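Local atomic coordinates of isomaltose glucohydrolase (Kribbella flavida, PDB entry 5Z3E), a protein that hydrolyses the alpha-1,6-glucosidic linkage at the non-reducing end of isomaltose, releasing beta-D-glucose and D-glucose during intracellular breakdown of a cyclic tetrasaccharide. Residues V48-Q53 against V90-R95; Y59-T64 against L74-F79; A270-V273 against P279-D282; G210-G215 against A239-L244. The protein carries 1 engineered substitution. All coordinates share one frame; numbering follows the deposited sequence. Where two conformers were deposited one is given.

Interaction 1 (V48-Q53 against V90-R95); sequences VITRHQ and VASAGR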
loop_
_atom_site.group_PDB
_atom_site.type_symbol
_atom_site.label_atom_id
_atom_site.label_comp_id
_atom_site.label_asym_id
_atom_site.label_seq_id
_atom_site.Cartn_x
_atom_site.Cartn_y
_atom_site.Cartn_z
ATOM N N VAL A 48 -16.491 -9.167 -3.627
ATOM C CA VAL A 48 -15.422 -10.016 -4.079
ATOM C C VAL A 48 -14.285 -10.067 -3.034
ATOM O O VAL A 48 -13.664 -11.107 -2.846
ATOM C CB VAL A 48 -14.997 -9.642 -5.514
ATOM C CG1 VAL A 48 -14.221 -8.350 -5.507
ATOM C CG2 VAL A 48 -14.180 -10.721 -6.162
ATOM N N ILE A 49 -14.051 -8.970 -2.317
ATOM C CA ILE A 49 -13.053 -8.981 -1.255
ATOM C C ILE A 49 -13.486 -9.918 -0.134
ATOM O O ILE A 49 -12.719 -10.762 0.346
ATOM C CB ILE A 49 -12.802 -7.552 -0.726
ATOM C CG1 ILE A 49 -12.039 -6.709 -1.754
ATOM C CG2 ILE A 49 -12.057 -7.602 0.595
ATOM C CD1 ILE A 49 -12.096 -5.222 -1.502
ATOM N N THR A 50 -14.725 -9.783 0.306
ATOM C CA THR A 50 -15.177 -10.571 1.454
ATOM C C THR A 50 -15.386 -12.022 1.094
ATOM O O THR A 50 -15.157 -12.896 1.933
ATOM C CB THR A 50 -16.401 -9.956 2.139
ATOM O OG1 THR A 50 -17.486 -9.851 1.208
ATOM C CG2 THR A 50 -16.090 -8.611 2.737
ATOM N N ARG A 51 -15.768 -12.320 -0.147
ATOM C CA ARG A 51 -15.911 -13.711 -0.533
ATOM C C ARG A 51 -14.571 -14.412 -0.528
ATOM O O ARG A 51 -14.488 -15.586 -0.172
ATOM C CB ARG A 51 -16.513 -13.797 -1.936
ATOM C CG ARG A 51 -16.767 -15.232 -2.285
ATOM C CD ARG A 51 -15.947 -15.826 -3.369
ATOM N NE ARG A 51 -16.154 -15.135 -4.655
ATOM C CZ ARG A 51 -15.722 -15.588 -5.835
ATOM N NH1 ARG A 51 -15.829 -14.807 -6.933
ATOM N NH2 ARG A 51 -15.240 -16.834 -5.962
ATOM N N HIS A 52 -13.512 -13.722 -0.921
ATOM C CA HIS A 52 -12.197 -14.338 -1.021
ATOM C C HIS A 52 -11.368 -14.271 0.249
ATOM O O HIS A 52 -10.322 -14.911 0.337
ATOM C CB HIS A 52 -11.427 -13.758 -2.203
ATOM C CG HIS A 52 -11.917 -14.216 -3.516
ATOM N ND1 HIS A 52 -11.760 -15.507 -3.933
ATOM C CD2 HIS A 52 -12.612 -13.563 -4.455
ATOM C CE1 HIS A 52 -12.317 -15.617 -5.120
ATOM N NE2 HIS A 52 -12.833 -14.458 -5.463
ATOM N N GLN A 53 -11.796 -13.476 1.222
ATOM C CA GLN A 53 -11.102 -13.444 2.507
ATOM C C GLN A 53 -10.987 -14.864 3.057
ATOM O O GLN A 53 -11.939 -15.631 3.048
ATOM C CB GLN A 53 -11.847 -12.543 3.468
ATOM C CG GLN A 53 -11.143 -12.313 4.800
ATOM C CD GLN A 53 -11.792 -11.218 5.613
ATOM O OE1 GLN A 53 -12.961 -10.881 5.405
ATOM N NE2 GLN A 53 -11.047 -10.655 6.550
ATOM N N VAL A 90 -17.244 -3.712 9.377
ATOM C CA VAL A 90 -16.394 -3.735 10.553
ATOM C C VAL A 90 -15.931 -5.143 10.850
ATOM O O VAL A 90 -14.769 -5.349 11.234
ATOM C CB VAL A 90 -17.145 -3.116 11.727
ATOM C CG1 VAL A 90 -16.382 -3.212 13.019
ATOM C CG2 VAL A 90 -17.500 -1.637 11.457
ATOM N N ALA A 91 -16.791 -6.128 10.645
ATOM C CA ALA A 91 -16.432 -7.493 10.948
ATOM C C ALA A 91 -15.292 -7.976 10.051
ATOM O O ALA A 91 -14.307 -8.516 10.541
ATOM C CB ALA A 91 -17.648 -8.418 10.814
ATOM N N SER A 92 -15.411 -7.782 8.734
ATOM C CA SER A 92 -14.389 -8.275 7.827
ATOM C C SER A 92 -13.050 -7.598 8.081
ATOM O O SER A 92 -12.014 -8.269 8.146
ATOM C CB SER A 92 -14.820 -8.044 6.378
ATOM O OG SER A 92 -13.762 -8.333 5.483
ATOM N N ALA A 93 -13.057 -6.275 8.187
ATOM C CA ALA A 93 -11.803 -5.570 8.442
ATOM C C ALA A 93 -11.183 -6.043 9.751
ATOM O O ALA A 93 -9.968 -6.236 9.830
ATOM C CB ALA A 93 -12.042 -4.064 8.445
ATOM N N GLY A 94 -11.996 -6.202 10.784
ATOM C CA GLY A 94 -11.480 -6.656 12.059
ATOM C C GLY A 94 -10.852 -8.016 12.000
ATOM O O GLY A 94 -9.868 -8.279 12.709
ATOM N N ARG A 95 -11.404 -8.910 11.191
ATOM C CA ARG A 95 -10.821 -10.240 11.049
ATOM C C ARG A 95 -9.457 -10.179 10.352
ATOM O O ARG A 95 -8.569 -10.972 10.686
ATOM C CB ARG A 95 -11.740 -11.211 10.337
ATOM C CG ARG A 95 -13.008 -11.541 11.168
ATOM C CD ARG A 95 -13.486 -12.969 10.942
ATOM N NE ARG A 95 -12.516 -13.872 11.481
ATOM C CZ ARG A 95 -12.182 -15.086 10.848
ATOM N NH1 ARG A 95 -11.261 -15.811 11.368
ATOM N NH2 ARG A 95 -12.822 -15.470 9.728
HETATM O O HOH W 1 -14.074 -13.077 7.889
#
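The OG of Ser92 gives its proton to OE1 of Gln53 over 2.7 Å and also meets the hydroxyl of Tyr59, so that one small side chain joins two partners. The same glutamine is held a second time: its NE2 donates to the carbonyl O of Ser92, 3.0 Å away, through a nearly straight bond (172°) that lies in the plane of the amide. Both ends of the amide are therefore used on a single residue, which fixes the flip of the group. NE2 has a further acceptor in the carbonyl of Gly57. Gln53 is the first residue beyond helix 32-52, and its extended chain, with CG anti to the backbone N (chi1 -174°), reaches across to helix 90-105.

Helices 32-52 and 90-105 both belong to the outer layer of the (alpha/alpha)6 barrel of family 15 glycoside hydrolases, and the start of one is joined here to the end of the other. Helix 74-87 packs against both, its Ile84 touching Ile49 and Ser92. Were Gln53 a leucine, the Ser92 carbonyl and hydroxyl would probably each lose a polar mate, and the helix ends would be tied less firmly.

Beside the polar pair, CG2 of Thr50 rests 3.6 Å from Ser92 OG, while its OG1 turns back to the carbonyl of His46. Toward the surface, a water accepts from Arg95 NH2 at 3.3 Å and gives a weak bond to Gln53 OE1. The same NH2 also reaches the carbonyl of Ala55.

Interaction 2 (Y59-T64 against L74-F79); sequences YPAAPT and LRDGSF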
loop_
_atom_site.group_PDB
_atom_site.type_symbol
_atom_site.label_atom_id
_atom_site.label_comp_id
_atom_site.label_asym_id
_atom_site.label_seq_id
_atom_site.Cartn_x
_atom_site.Cartn_y
_atom_site.Cartn_z
ATOM N N TYR A 59 -6.638 -11.372 3.808
ATOM C CA TYR A 59 -7.073 -11.090 2.437
ATOM C C TYR A 59 -6.009 -11.637 1.489
ATOM O O TYR A 59 -4.859 -11.251 1.579
ATOM C CB TYR A 59 -7.266 -9.598 2.172
ATOM C CG TYR A 59 -8.373 -8.937 2.960
ATOM C CD1 TYR A 59 -9.689 -9.369 2.879
ATOM C CD2 TYR A 59 -8.108 -7.832 3.769
ATOM C CE1 TYR A 59 -10.695 -8.735 3.573
ATOM C CE2 TYR A 59 -9.104 -7.190 4.455
ATOM C CZ TYR A 59 -10.404 -7.638 4.373
ATOM O OH TYR A 59 -11.356 -6.958 5.086
ATOM N N PRO A 60 -6.393 -12.511 0.544
ATOM C CA PRO A 60 -5.421 -12.927 -0.471
ATOM C C PRO A 60 -5.153 -11.770 -1.417
ATOM O O PRO A 60 -5.978 -10.905 -1.612
ATOM C CB PRO A 60 -6.151 -14.049 -1.187
ATOM C CG PRO A 60 -7.602 -13.651 -1.103
ATOM C CD PRO A 60 -7.743 -13.071 0.291
ATOM N N ALA A 61 -4.001 -11.790 -2.054
ATOM C CA ALA A 61 -3.724 -10.759 -3.049
ATOM C C ALA A 61 -4.518 -11.002 -4.324
ATOM O O ALA A 61 -5.061 -10.044 -4.920
ATOM C CB ALA A 61 -2.236 -10.709 -3.370
ATOM N N ALA A 62 -4.510 -12.235 -4.776
ATOM C CA ALA A 62 -4.991 -12.538 -6.131
ATOM C C ALA A 62 -5.308 -14.023 -6.164
ATOM O O ALA A 62 -4.444 -14.847 -6.491
ATOM C CB ALA A 62 -3.922 -12.214 -7.142
ATOM N N PRO A 63 -6.539 -14.375 -5.825
ATOM C CA PRO A 63 -6.934 -15.776 -5.665
ATOM C C PRO A 63 -6.842 -16.650 -6.899
ATOM O O PRO A 63 -6.757 -17.866 -6.733
ATOM C CB PRO A 63 -8.352 -15.643 -5.132
ATOM C CG PRO A 63 -8.823 -14.239 -5.481
ATOM C CD PRO A 63 -7.623 -13.433 -5.489
ATOM N N THR A 64 -6.836 -16.068 -8.077
ATOM C CA THR A 64 -6.763 -16.878 -9.289
ATOM C C THR A 64 -5.512 -16.668 -10.095
ATOM O O THR A 64 -5.399 -17.196 -11.213
ATOM C CB THR A 64 -7.960 -16.654 -10.216
ATOM O OG1 THR A 64 -7.941 -15.289 -10.642
ATOM C CG2 THR A 64 -9.235 -16.936 -9.481
ATOM N N LEU A 74 0.912 -7.752 3.489
ATOM C CA LEU A 74 0.438 -6.682 4.345
ATOM C C LEU A 74 0.140 -5.397 3.566
ATOM O O LEU A 74 -0.765 -4.658 3.949
ATOM C CB LEU A 74 1.415 -6.394 5.487
ATOM C CG LEU A 74 1.648 -7.546 6.428
ATOM C CD1 LEU A 74 2.518 -7.086 7.582
ATOM C CD2 LEU A 74 0.388 -8.154 6.924
ATOM N N ARG A 75 0.883 -5.115 2.494
ATOM C CA ARG A 75 0.611 -3.939 1.656
ATOM C C ARG A 75 -0.779 -4.047 1.037
ATOM O O ARG A 75 -1.672 -3.244 1.304
ATOM C CB ARG A 75 1.710 -3.799 0.611
ATOM C CG ARG A 75 1.422 -2.811 -0.495
ATOM C CD ARG A 75 2.622 -2.606 -1.392
ATOM N NE ARG A 75 3.004 -3.816 -2.066
ATOM C CZ ARG A 75 4.099 -4.540 -1.814
ATOM N NH1 ARG A 75 4.258 -5.686 -2.441
ATOM N NH2 ARG A 75 5.013 -4.099 -0.981
ATOM N N ASP A 76 -0.976 -5.083 0.219
ATOM C CA ASP A 76 -2.270 -5.255 -0.430
ATOM C C ASP A 76 -3.369 -5.332 0.615
ATOM O O ASP A 76 -4.446 -4.758 0.472
ATOM C CB ASP A 76 -2.321 -6.540 -1.253
ATOM C CG ASP A 76 -1.341 -6.589 -2.406
ATOM O OD1 ASP A 76 -0.151 -6.319 -2.146
ATOM O OD2 ASP A 76 -1.772 -6.918 -3.540
ATOM N N GLY A 77 -3.119 -6.113 1.670
ATOM C CA GLY A 77 -4.150 -6.369 2.651
ATOM C C GLY A 77 -4.563 -5.146 3.439
ATOM O O GLY A 77 -5.737 -4.986 3.761
ATOM N N SER A 78 -3.605 -4.277 3.752
ATOM C CA SER A 78 -3.902 -3.087 4.524
ATOM C C SER A 78 -4.747 -2.079 3.739
ATOM O O SER A 78 -5.701 -1.515 4.266
ATOM C CB SER A 78 -2.612 -2.431 5.000
ATOM O OG SER A 78 -1.948 -3.231 5.960
ATOM N N PHE A 79 -4.409 -1.863 2.461
ATOM C CA PHE A 79 -5.257 -1.002 1.647
ATOM C C PHE A 79 -6.626 -1.633 1.412
ATOM O O PHE A 79 -7.638 -0.941 1.400
ATOM C CB PHE A 79 -4.582 -0.642 0.324
ATOM C CG PHE A 79 -3.556 0.441 0.436
ATOM C CD1 PHE A 79 -3.922 1.753 0.704
ATOM C CD2 PHE A 79 -2.221 0.185 0.173
ATOM C CE1 PHE A 79 -2.972 2.762 0.765
ATOM C CE2 PHE A 79 -1.293 1.201 0.167
ATOM C CZ PHE A 79 -1.667 2.484 0.512
HETATM O O HOH W 2 -4.377 -7.598 -3.804
#
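Tyr59 and Gly77 form the close-packed half of this contact. Their CA atoms come within 5.6 Å, and the tyrosine ring turns its edge to the helix, with CD2 3.7 Å from the carbonyl O of Gly77, which lies near the plane of the ring. The ring reaches this place with CG beside the backbone N (chi1 -65°). Its far end is fixed as well, because OH is hydrogen-bonded to Ser92. Having no side chain, Gly77 offers bare backbone to the loop at this point.

The other half is looser and wetter. Ala61 brings just its CB to Asp76, 3.8 Å from OD2, and the polar link is made through a bridging water. That water gives one proton to the carbonyl O of Ala61 at 2.8 Å and the other to Asp76 OD2 at 2.7 Å, so one donor joins two acceptors that could not bond each other directly. The second oxygen of Asp76, OD1, hydrogen-bonds a glycerol, probably from the crystallisation liquor, that Arg75 also binds. This side probably faces the active-site pocket: the Asp76 side chain lies about 8 Å from those of Glu198, the inferred proton donor, and Ala355, an engineered alanine at the position inferred to hold the proton acceptor.

Helix 74-87 is an inner helix of the (alpha/alpha)6 barrel. The loop 59-64 lies against its first turns, with helix 32-52 touching Tyr59 and Pro60 from outside, helix 151-167 flanking Leu74 and Arg75, and helix 382-394 bringing Trp383 against Asp76.

Interaction 3 (A270-V273 against P279-D282); sequences ACVV and PPDD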
loop_
_atom_site.group_PDB
_atom_site.type_symbol
_atom_site.label_atom_id
_atom_site.label_comp_id
_atom_site.label_asym_id
_atom_site.label_seq_id
_atom_site.Cartn_x
_atom_site.Cartn_y
_atom_site.Cartn_z
ATOM N N ALA A 270 1.286 8.343 -2.562
ATOM C CA ALA A 270 0.957 7.805 -1.244
ATOM C C ALA A 270 1.699 8.526 -0.127
ATOM O O ALA A 270 1.253 8.536 1.016
ATOM C CB ALA A 270 1.259 6.335 -1.188
ATOM N N CYS A 271 2.863 9.108 -0.441
ATOM C CA CYS A 271 3.628 9.874 0.521
ATOM C C CYS A 271 2.941 11.169 0.948
ATOM O O CYS A 271 3.338 11.772 1.953
ATOM C CB CYS A 271 4.973 10.227 -0.079
ATOM S SG CYS A 271 6.013 8.804 -0.403
ATOM N N VAL A 272 1.948 11.600 0.169
ATOM C CA VAL A 272 1.126 12.753 0.510
ATOM C C VAL A 272 -0.084 12.214 1.262
ATOM O O VAL A 272 -0.118 12.263 2.502
ATOM C CB VAL A 272 0.780 13.585 -0.753
ATOM C CG1 VAL A 272 -0.013 14.803 -0.352
ATOM C CG2 VAL A 272 2.035 13.971 -1.506
ATOM N N VAL A 273 -1.041 11.638 0.547
ATOM C CA VAL A 273 -2.159 10.928 1.157
ATOM C C VAL A 273 -2.035 9.452 0.797
ATOM O O VAL A 273 -1.940 9.108 -0.385
ATOM C CB VAL A 273 -3.501 11.494 0.644
ATOM C CG1 VAL A 273 -4.670 10.725 1.181
ATOM C CG2 VAL A 273 -3.606 12.969 0.959
ATOM N N PRO A 279 1.573 18.080 3.624
ATOM C CA PRO A 279 0.070 18.236 3.379
ATOM C C PRO A 279 -0.266 18.162 1.838
ATOM O O PRO A 279 0.561 18.457 0.990
ATOM C CB PRO A 279 -0.200 19.637 3.981
ATOM C CG PRO A 279 0.882 19.874 4.897
ATOM C CD PRO A 279 2.142 19.262 4.304
ATOM N N PRO A 280 -1.560 17.889 1.486
ATOM C CA PRO A 280 -1.961 17.927 0.059
ATOM C C PRO A 280 -1.705 19.246 -0.614
ATOM O O PRO A 280 -1.519 19.289 -1.814
ATOM C CB PRO A 280 -3.466 17.597 0.099
ATOM C CG PRO A 280 -3.606 16.831 1.369
ATOM C CD PRO A 280 -2.628 17.400 2.363
ATOM N N ASP A 281 -1.730 20.342 0.159
ATOM C CA ASP A 281 -1.512 21.664 -0.434
ATOM C C ASP A 281 -0.061 22.091 -0.446
ATOM O O ASP A 281 0.238 23.217 -0.863
ATOM C CB ASP A 281 -2.370 22.720 0.238
ATOM C CG ASP A 281 -2.030 22.894 1.675
ATOM O OD1 ASP A 281 -1.177 22.291 2.285
ATOM O OD2 ASP A 281 -2.588 23.863 2.280
ATOM N N ASP A 282 0.856 21.239 -0.013
ATOM C CA ASP A 282 2.257 21.611 -0.036
ATOM C C ASP A 282 2.761 21.704 -1.482
ATOM O O ASP A 282 2.318 20.939 -2.344
ATOM C CB ASP A 282 3.063 20.561 0.729
ATOM C CG ASP A 282 4.458 21.021 1.052
ATOM O OD1 ASP A 282 5.373 20.770 0.244
ATOM O OD2 ASP A 282 4.619 21.610 2.143
#
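Val272 faces Pro280 with their CA atoms 6.0 Å apart, where the chain, having left the 270-273 segment, folds back through five residues to the type I beta turn Pro279-Asp282. The turn is closed by Asp282 N donating to the carbonyl O of Pro279 at 3.0 Å. Asp282 is then the N-cap of helix 283-296, its OD1 taking the backbone N of Val284, so the turn leads straight into that helix.

Two valines meet the turn from one segment. Val272, its chi1 of -177° turning CG1 away from its own backbone nitrogen, sends that methyl to within 3.7 Å of Pro280 CA, and the same methyl lies 3.9 Å from the carbonyl O of Pro279. Val273 puts its CG2 against CG of the Pro280 ring, also 3.9 Å away, the two side chains crossing at about a right angle. Helix 317-329 receives the valines elsewhere: Val272 touches Asn326, and Val273 touches Trp325 and Ala329.

Methyl groups against a proline ring make a contact without directional bonds between the two segments. Its fit probably rests on shape and on the limited flexibility of the prolines, while the polar work is done within the turn and at the helix cap.

Interaction 4 (G210-G215 against A239-L244); sequences GAIHGG and ARIRSL
Ile212 opens the contact between helix 206-220, an inner helix of the (alpha/alpha)6 barrel, and the outer helix 231-248. The segments 210-215 and 239-244 run roughly antiparallel, their axes crossing at -152° and approaching to 9.7 Å. CG2 of Ile212 meets CD1 of Ile241 at 3.8 Å, the isoleucines lying across each other at about a right angle.

One residue on, His213 receives the same CD1 against its backbone N and supplies the polar bond. A chi1 of 177° swings the imidazole out to Arg242, whose NH1 donates to NE2 over 2.9 Å. The donor sits close to the ring plane, while the guanidinium stands almost perpendicular to the ring. Because NE2 accepts and ND1 is bonded to the carbonyl of Phe275, the ring is probably neutral with its proton on ND1. A leucine in place of Arg242 would have no N-H to offer, and NE2 of the buried His213 would probably be left without its mate.

The arginine reaches inward by bending its chain at chi3. CG and CD lie near CD2 and NE2 of the imidazole, displaced to one side of its plane, and CA of Ala239 lies 3.6 Å above one face of the guanidinium, toward its rim.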
loop_
_atom_site.group_PDB
_atom_site.type_symbol
_atom_site.label_atom_id
_atom_site.label_comp_id
_atom_site.label_asym_id
_atom_site.label_seq_id
_atom_site.Cartn_x
_atom_site.Cartn_y
_atom_site.Cartn_z
ATOM N N GLY A 210 7.868 6.433 3.119
ATOM C CA GLY A 210 6.595 7.057 3.363
ATOM C C GLY A 210 5.627 6.150 4.101
ATOM O O GLY A 210 4.952 6.595 5.041
ATOM N N ALA A 211 5.523 4.891 3.693
ATOM C CA ALA A 211 4.651 3.943 4.369
ATOM C C ALA A 211 5.025 3.810 5.842
ATOM O O ALA A 211 4.169 3.758 6.721
ATOM C CB ALA A 211 4.726 2.599 3.681
ATOM N N ILE A 212 6.335 3.698 6.110
ATOM C CA ILE A 212 6.802 3.600 7.490
ATOM C C ILE A 212 6.417 4.856 8.261
ATOM O O ILE A 212 5.902 4.780 9.373
ATOM C CB ILE A 212 8.312 3.306 7.522
ATOM C CG1 ILE A 212 8.613 1.970 6.846
ATOM C CG2 ILE A 212 8.811 3.350 8.968
ATOM C CD1 ILE A 212 10.092 1.687 6.689
ATOM N N HIS A 213 6.688 6.019 7.679
ATOM C CA HIS A 213 6.305 7.281 8.278
ATOM C C HIS A 213 4.833 7.305 8.626
ATOM O O HIS A 213 4.448 7.716 9.721
ATOM C CB HIS A 213 6.656 8.417 7.315
ATOM C CG HIS A 213 6.238 9.776 7.780
ATOM N ND1 HIS A 213 4.984 10.301 7.590
ATOM C CD2 HIS A 213 6.929 10.730 8.444
ATOM C CE1 HIS A 213 4.954 11.522 8.120
ATOM N NE2 HIS A 213 6.117 11.812 8.652
ATOM N N GLY A 214 3.980 6.922 7.674
ATOM C CA GLY A 214 2.559 6.957 7.932
ATOM C C GLY A 214 2.163 6.094 9.113
ATOM O O GLY A 214 1.328 6.496 9.943
ATOM N N GLY A 215 2.720 4.891 9.208
ATOM C CA GLY A 215 2.426 4.038 10.332
ATOM C C GLY A 215 2.915 4.593 11.656
ATOM O O GLY A 215 2.213 4.516 12.670
ATOM N N ALA A 239 10.245 12.001 12.146
ATOM C CA ALA A 239 10.962 13.214 11.792
ATOM C C ALA A 239 12.286 12.901 11.089
ATOM O O ALA A 239 12.668 13.623 10.162
ATOM C CB ALA A 239 11.178 14.083 13.033
ATOM N N ARG A 240 12.983 11.858 11.542
ATOM C CA ARG A 240 14.211 11.417 10.889
ATOM C C ARG A 240 13.952 10.970 9.458
ATOM O O ARG A 240 14.758 11.246 8.558
ATOM C CB ARG A 240 14.857 10.282 11.679
ATOM C CG ARG A 240 15.359 10.684 13.057
ATOM C CD ARG A 240 16.070 9.583 13.802
ATOM N NE ARG A 240 16.543 10.088 15.079
ATOM C CZ ARG A 240 16.190 9.751 16.340
ATOM N NH1 ARG A 240 15.111 8.963 16.570
ATOM N NH2 ARG A 240 16.753 10.389 17.398
ATOM N N ILE A 241 12.839 10.281 9.213
ATOM C CA ILE A 241 12.468 9.893 7.868
ATOM C C ILE A 241 12.285 11.136 7.002
ATOM O O ILE A 241 12.786 11.214 5.881
ATOM C CB ILE A 241 11.203 9.024 7.866
ATOM C CG1 ILE A 241 11.489 7.661 8.508
ATOM C CG2 ILE A 241 10.689 8.864 6.446
ATOM C CD1 ILE A 241 10.262 6.827 8.793
ATOM N N ARG A 242 11.534 12.109 7.525
ATOM C CA ARG A 242 11.315 13.326 6.760
ATOM C C ARG A 242 12.622 14.060 6.476
ATOM O O ARG A 242 12.793 14.609 5.385
ATOM C CB ARG A 242 10.298 14.240 7.435
ATOM C CG ARG A 242 8.927 13.619 7.557
ATOM C CD ARG A 242 7.856 14.609 7.995
ATOM N NE ARG A 242 8.175 15.244 9.267
ATOM C CZ ARG A 242 7.789 14.847 10.476
ATOM N NH1 ARG A 242 6.988 13.803 10.625
ATOM N NH2 ARG A 242 8.235 15.480 11.556
ATOM N N SER A 243 13.554 14.061 7.424
ATOM C CA SER A 243 14.851 14.670 7.186
ATOM C C SER A 243 15.572 14.006 6.020
ATOM O O SER A 243 16.196 14.670 5.190
ATOM C CB SER A 243 15.745 14.569 8.416
ATOM O OG SER A 243 15.262 15.328 9.497
ATOM N N LEU A 244 15.540 12.686 5.975
ATOM C CA LEU A 244 16.202 11.947 4.925
ATOM C C LEU A 244 15.568 12.249 3.560
ATOM O O LEU A 244 16.271 12.455 2.560
ATOM C CB LEU A 244 16.147 10.493 5.279
ATOM C CG LEU A 244 16.943 9.566 4.472
ATOM C CD1 LEU A 244 18.424 9.959 4.411
ATOM C CD2 LEU A 244 16.844 8.145 5.106
#

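Interactions 1 and 2 meet directly, since the Tyr59 ring of the second packs on Gln53 and Ile49 of the first, and along the chain the second is nested within the loop closed by the first. Interactions 3 and 4 form a separate pair, touching lightly where Cys271 nears Gly210; interactions 1 and 4 lie on opposite sides of the chain's centre. Interactions 2 and 4 are the buried ones and each involves an inner helix, but 2 probably borders the active-site pocket and uses water, whereas 4 ties inner to outer helix. Interactions 1 and 3 are partly buried: the first is polar and joins outer helices, the third apolar and confined to loops.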